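Local coordinates for fucose-specific lectin (Aleuria aurantia, PDB 6GKE), which binds L-fucose, preferring alpha-1,6-linked core fucose on glycoproteins, through five sites between the blades of a six-bladed beta-propeller, at residues Y6-A16 / L261-S271. The protein carries 1 engineered substitution. Residues are numbered along the deposited sequence; the frame is centred on the assembly and turned at random.
Sequences YTSKIAAISWA and LPDTFIAANSS. With GOL (glycerol), chain J; EDO (1,2-ethanediol), chain I; EDO (1,2-ethanediol), chain B.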
loop_
_atom_site.group_PDB
_atom_site.type_symbol
_atom_site.label_atom_id
_atom_site.label_comp_id
_atom_site.label_asym_id
_atom_site.label_seq_id
_atom_site.Cartn_x
_atom_site.Cartn_y
_atom_site.Cartn_z
ATOM N N TYR A 6 1.364 -3.765 0.223
ATOM C CA TYR A 6 1.756 -2.773 -0.774
ATOM C C TYR A 6 3.263 -2.538 -0.665
ATOM O O TYR A 6 3.760 -2.257 0.422
ATOM C CB TYR A 6 0.984 -1.466 -0.589
ATOM C CG TYR A 6 1.462 -0.331 -1.453
ATOM C CD1 TYR A 6 1.514 -0.447 -2.832
ATOM C CD2 TYR A 6 1.867 0.864 -0.885
ATOM C CE1 TYR A 6 1.945 0.600 -3.628
ATOM C CE2 TYR A 6 2.286 1.925 -1.667
ATOM C CZ TYR A 6 2.336 1.788 -3.042
ATOM O OH TYR A 6 2.752 2.850 -3.795
ATOM N N THR A 7 3.945 -2.647 -1.807
ATOM C CA THR A 7 5.420 -2.579 -1.961
ATOM C C THR A 7 6.102 -3.838 -1.414
ATOM O O THR A 7 7.322 -3.861 -1.253
ATOM C CB THR A 7 6.075 -1.278 -1.456
ATOM O OG1 THR A 7 6.152 -1.213 -0.032
ATOM C CG2 THR A 7 5.382 -0.048 -1.995
ATOM N N SER A 8 5.342 -4.925 -1.241
ATOM C CA SER A 8 5.943 -6.247 -1.113
ATOM C C SER A 8 6.879 -6.503 -2.294
ATOM O O SER A 8 6.551 -6.184 -3.435
ATOM C CB SER A 8 4.870 -7.305 -1.105
ATOM O OG SER A 8 5.406 -8.618 -1.070
ATOM N N LYS A 9 7.990 -7.189 -2.031
ATOM C CA LYS A 9 8.743 -7.774 -3.116
ATOM C C LYS A 9 8.005 -9.025 -3.606
ATOM O O LYS A 9 7.062 -9.508 -2.982
ATOM C CB LYS A 9 10.193 -8.035 -2.699
ATOM C CG LYS A 9 11.036 -6.770 -2.596
ATOM C CD LYS A 9 10.747 -5.890 -1.393
ATOM C CE LYS A 9 11.856 -4.882 -1.176
ATOM N NZ LYS A 9 11.588 -3.987 -0.023
ATOM N N ILE A 10 8.439 -9.512 -4.765
ATOM C CA ILE A 10 7.822 -10.643 -5.436
ATOM C C ILE A 10 8.943 -11.580 -5.882
ATOM O O ILE A 10 10.012 -11.129 -6.269
ATOM C CB ILE A 10 6.971 -10.197 -6.644
ATOM C CG1 ILE A 10 5.995 -9.078 -6.279
ATOM C CG2 ILE A 10 6.245 -11.380 -7.265
ATOM C CD1 ILE A 10 5.328 -8.434 -7.474
ATOM N N ALA A 11 8.694 -12.889 -5.855
ATOM C CA ALA A 11 9.603 -13.866 -6.462
ATOM C C ALA A 11 8.764 -14.894 -7.212
ATOM O O ALA A 11 7.652 -15.188 -6.806
ATOM C CB ALA A 11 10.477 -14.528 -5.423
ATOM N N ALA A 12 9.310 -15.434 -8.302
ATOM C CA ALA A 12 8.539 -16.336 -9.141
ATOM C C ALA A 12 9.437 -17.407 -9.755
ATOM O O ALA A 12 10.592 -17.152 -10.085
ATOM C CB ALA A 12 7.834 -15.560 -10.222
ATOM N N ILE A 13 8.844 -18.587 -9.954
ATOM C CA ILE A 13 9.505 -19.744 -10.555
ATOM C C ILE A 13 8.521 -20.427 -11.512
ATOM O O ILE A 13 7.305 -20.249 -11.422
ATOM C CB ILE A 13 10.011 -20.736 -9.486
ATOM C CG1 ILE A 13 8.865 -21.210 -8.586
ATOM C CG2 ILE A 13 11.169 -20.142 -8.696
ATOM C CD1 ILE A 13 9.220 -22.305 -7.608
ATOM N N SER A 14 9.078 -21.243 -12.404
ATOM C CA SER A 14 8.302 -21.961 -13.398
ATOM C C SER A 14 9.072 -23.218 -13.794
ATOM O O SER A 14 10.306 -23.187 -13.845
ATOM C CB SER A 14 8.049 -21.073 -14.603
ATOM O OG SER A 14 7.222 -21.686 -15.582
ATOM N N TRP A 15 8.348 -24.295 -14.102
ATOM C CA TRP A 15 8.976 -25.483 -14.650
ATOM C C TRP A 15 8.011 -26.192 -15.597
ATOM O O TRP A 15 6.797 -26.128 -15.447
ATOM C CB TRP A 15 9.505 -26.427 -13.560
ATOM C CG TRP A 15 8.480 -27.036 -12.653
ATOM C CD1 TRP A 15 7.911 -28.272 -12.760
ATOM C CD2 TRP A 15 7.950 -26.461 -11.446
ATOM N NE1 TRP A 15 7.054 -28.494 -11.718
ATOM C CE2 TRP A 15 7.056 -27.403 -10.894
ATOM C CE3 TRP A 15 8.122 -25.237 -10.786
ATOM C CZ2 TRP A 15 6.343 -27.161 -9.720
ATOM C CZ3 TRP A 15 7.417 -24.996 -9.626
ATOM C CH2 TRP A 15 6.544 -25.950 -9.099
ATOM N N ALA A 16 8.594 -26.879 -16.579
ATOM C CA ALA A 16 7.838 -27.683 -17.523
ATOM C C ALA A 16 7.251 -28.904 -16.803
ATOM O O ALA A 16 7.898 -29.471 -15.936
ATOM C CB ALA A 16 8.732 -28.087 -18.667
ATOM N N LEU A 261 1.514 0.242 -9.572
ATOM C CA LEU A 261 1.496 1.334 -8.611
ATOM C C LEU A 261 2.899 1.892 -8.400
ATOM O O LEU A 261 3.907 1.220 -8.629
ATOM C CB LEU A 261 0.925 0.857 -7.274
ATOM C CG LEU A 261 -0.575 0.574 -7.246
ATOM C CD1 LEU A 261 -0.926 -0.180 -5.976
ATOM C CD2 LEU A 261 -1.390 1.857 -7.353
ATOM N N PRO A 262 3.007 3.142 -7.897
ATOM C CA PRO A 262 4.315 3.692 -7.545
ATOM C C PRO A 262 5.078 2.794 -6.562
ATOM O O PRO A 262 4.479 2.172 -5.679
ATOM C CB PRO A 262 3.965 5.045 -6.911
ATOM C CG PRO A 262 2.656 5.415 -7.563
ATOM C CD PRO A 262 1.913 4.102 -7.663
ATOM N N ASP A 263 6.403 2.750 -6.735
ATOM C CA ASP A 263 7.351 2.206 -5.743
ATOM C C ASP A 263 7.206 0.687 -5.570
ATOM O O ASP A 263 7.679 0.128 -4.585
ATOM C CB ASP A 263 7.212 2.928 -4.402
ATOM C CG ASP A 263 7.443 4.416 -4.554
ATOM O OD1 ASP A 263 8.492 4.787 -5.115
ATOM O OD2 ASP A 263 6.569 5.197 -4.134
ATOM N N THR A 264 6.648 0.012 -6.580
ATOM C CA THR A 264 6.411 -1.423 -6.551
ATOM C C THR A 264 7.520 -2.171 -7.302
ATOM O O THR A 264 8.368 -1.584 -7.967
ATOM C CB THR A 264 5.034 -1.753 -7.135
ATOM O OG1 THR A 264 4.987 -1.270 -8.477
ATOM C CG2 THR A 264 3.910 -1.171 -6.308
ATOM N N PHE A 265 7.472 -3.499 -7.197
ATOM C CA PHE A 265 8.527 -4.383 -7.695
ATOM C C PHE A 265 7.996 -5.322 -8.779
ATOM O O PHE A 265 6.789 -5.512 -8.920
ATOM C CB PHE A 265 9.114 -5.169 -6.519
ATOM C CG PHE A 265 9.736 -4.252 -5.499
ATOM C CD1 PHE A 265 10.983 -3.690 -5.727
ATOM C CD2 PHE A 265 9.041 -3.867 -4.364
ATOM C CE1 PHE A 265 11.535 -2.788 -4.830
ATOM C CE2 PHE A 265 9.598 -2.965 -3.468
ATOM C CZ PHE A 265 10.839 -2.423 -3.707
ATOM N N ILE A 266 8.933 -5.940 -9.508
ATOM C CA ILE A 266 8.600 -6.971 -10.480
ATOM C C ILE A 266 9.343 -8.264 -10.133
ATOM O O ILE A 266 10.278 -8.290 -9.337
ATOM C CB ILE A 266 8.906 -6.541 -11.933
ATOM C CG1 ILE A 266 10.404 -6.346 -12.195
ATOM C CG2 ILE A 266 8.090 -5.315 -12.293
ATOM C CD1 ILE A 266 10.761 -6.172 -13.659
ATOM N N ALA A 267 8.916 -9.350 -10.777
ATOM C CA ALA A 267 9.643 -10.609 -10.784
ATOM C C ALA A 267 9.341 -11.310 -12.105
ATOM O O ALA A 267 8.279 -11.091 -12.679
ATOM C CB ALA A 267 9.240 -11.481 -9.615
ATOM N N ALA A 268 10.264 -12.148 -12.572
ATOM C CA ALA A 268 10.048 -12.877 -13.810
ATOM C C ALA A 268 10.304 -14.363 -13.588
ATOM O O ALA A 268 11.150 -14.748 -12.784
ATOM C CB ALA A 268 10.930 -12.342 -14.915
ATOM N N ASN A 269 9.589 -15.186 -14.355
ATOM C CA ASN A 269 9.918 -16.590 -14.467
ATOM C C ASN A 269 9.928 -16.978 -15.946
ATOM O O ASN A 269 9.487 -16.225 -16.814
ATOM C CB ASN A 269 8.998 -17.476 -13.617
ATOM C CG ASN A 269 7.567 -17.542 -14.112
ATOM O OD1 ASN A 269 7.303 -17.343 -15.295
ATOM N ND2 ASN A 269 6.632 -17.864 -13.232
ATOM N N SER A 270 10.469 -18.165 -16.206
ATOM C CA SER A 270 10.467 -18.725 -17.534
ATOM C C SER A 270 10.693 -20.231 -17.432
ATOM O O SER A 270 11.340 -20.720 -16.515
ATOM C CB SER A 270 11.485 -18.066 -18.455
ATOM O OG SER A 270 12.824 -18.344 -18.064
ATOM N N SER A 271 10.184 -20.944 -18.435
ATOM C CA SER A 271 10.485 -22.345 -18.625
ATOM C C SER A 271 10.066 -22.729 -20.044
ATOM O O SER A 271 9.425 -21.948 -20.751
ATOM C CB SER A 271 9.843 -23.235 -17.568
ATOM O OG SER A 271 8.433 -23.085 -17.519
HETATM C C1 GOL J . 13.315 -15.457 -8.902
HETATM O O1 GOL J . 13.804 -14.762 -7.737
HETATM C C2 GOL J . 12.390 -14.516 -9.665
HETATM O O2 GOL J . 11.657 -13.819 -8.685
HETATM C C3 GOL J . 13.303 -13.532 -10.410
HETATM O O3 GOL J . 12.622 -12.382 -10.927
HETATM C C1 EDO I . 2.234 -0.983 2.728
HETATM O O1 EDO I . 3.032 -0.050 2.005
HETATM C C2 EDO I . 1.012 -0.516 3.520
HETATM O O2 EDO I . -0.100 -1.473 3.442
HETATM C C1 EDO B . -2.437 -2.221 1.589
HETATM O O1 EDO B . -3.147 -1.765 0.441
HETATM C C2 EDO B . -1.246 -3.169 1.445
HETATM O O2 EDO B . -0.175 -2.866 2.404
HETATM O O HOH W 1 4.654 4.412 -2.379
HETATM O O HOH W 2 5.544 -4.269 -5.103
HETATM O O HOH W 3 10.640 -8.444 -6.584
HETATM O O HOH W 4 13.109 -22.469 -15.451
#
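The F265 ring has K9 lying over one face. K9 CG sits 4.0 Å from the ring centroid in a CH-pi contact, 15° off the normal. The K9 chain bends at chi2 (73°) and follows the ring to CZ; its NZ then hydrogen-bonds to F60 O. At the F265 edge lie the carbonyl oxygens of T7 and S8, with T7 O 3.3 Å from CE2. The Y6 ring has T7 CG2 over the centre of one face. L261 CD1 and T264 CG2 approach it obliquely, and the ring also stacks on Y6 of the second subunit. Y6 OH reaches P262 O at 2.6 Å, but this bond is weak and unsettled. Water 1 links the same hydroxyl to D263 OD2.

Strands 10-15 and 267-271 run nearly parallel. They are the first strands of the first and last blades of the propeller, side by side where the ring closes. Apolar side chains meet between them: I10 CG2 is 3.8 Å from A267 CB. A glycerol, probably from the crystallisation liquor, accepts hydrogen bonds from A12 N and A268 N. N269 ND2 donates a weak, bent bond to I13 O (3.1 Å, 121°); ND2 is held more firmly by Q23 OE1. S14 OG and S271 OG share a hydrogen bond of 2.7 Å.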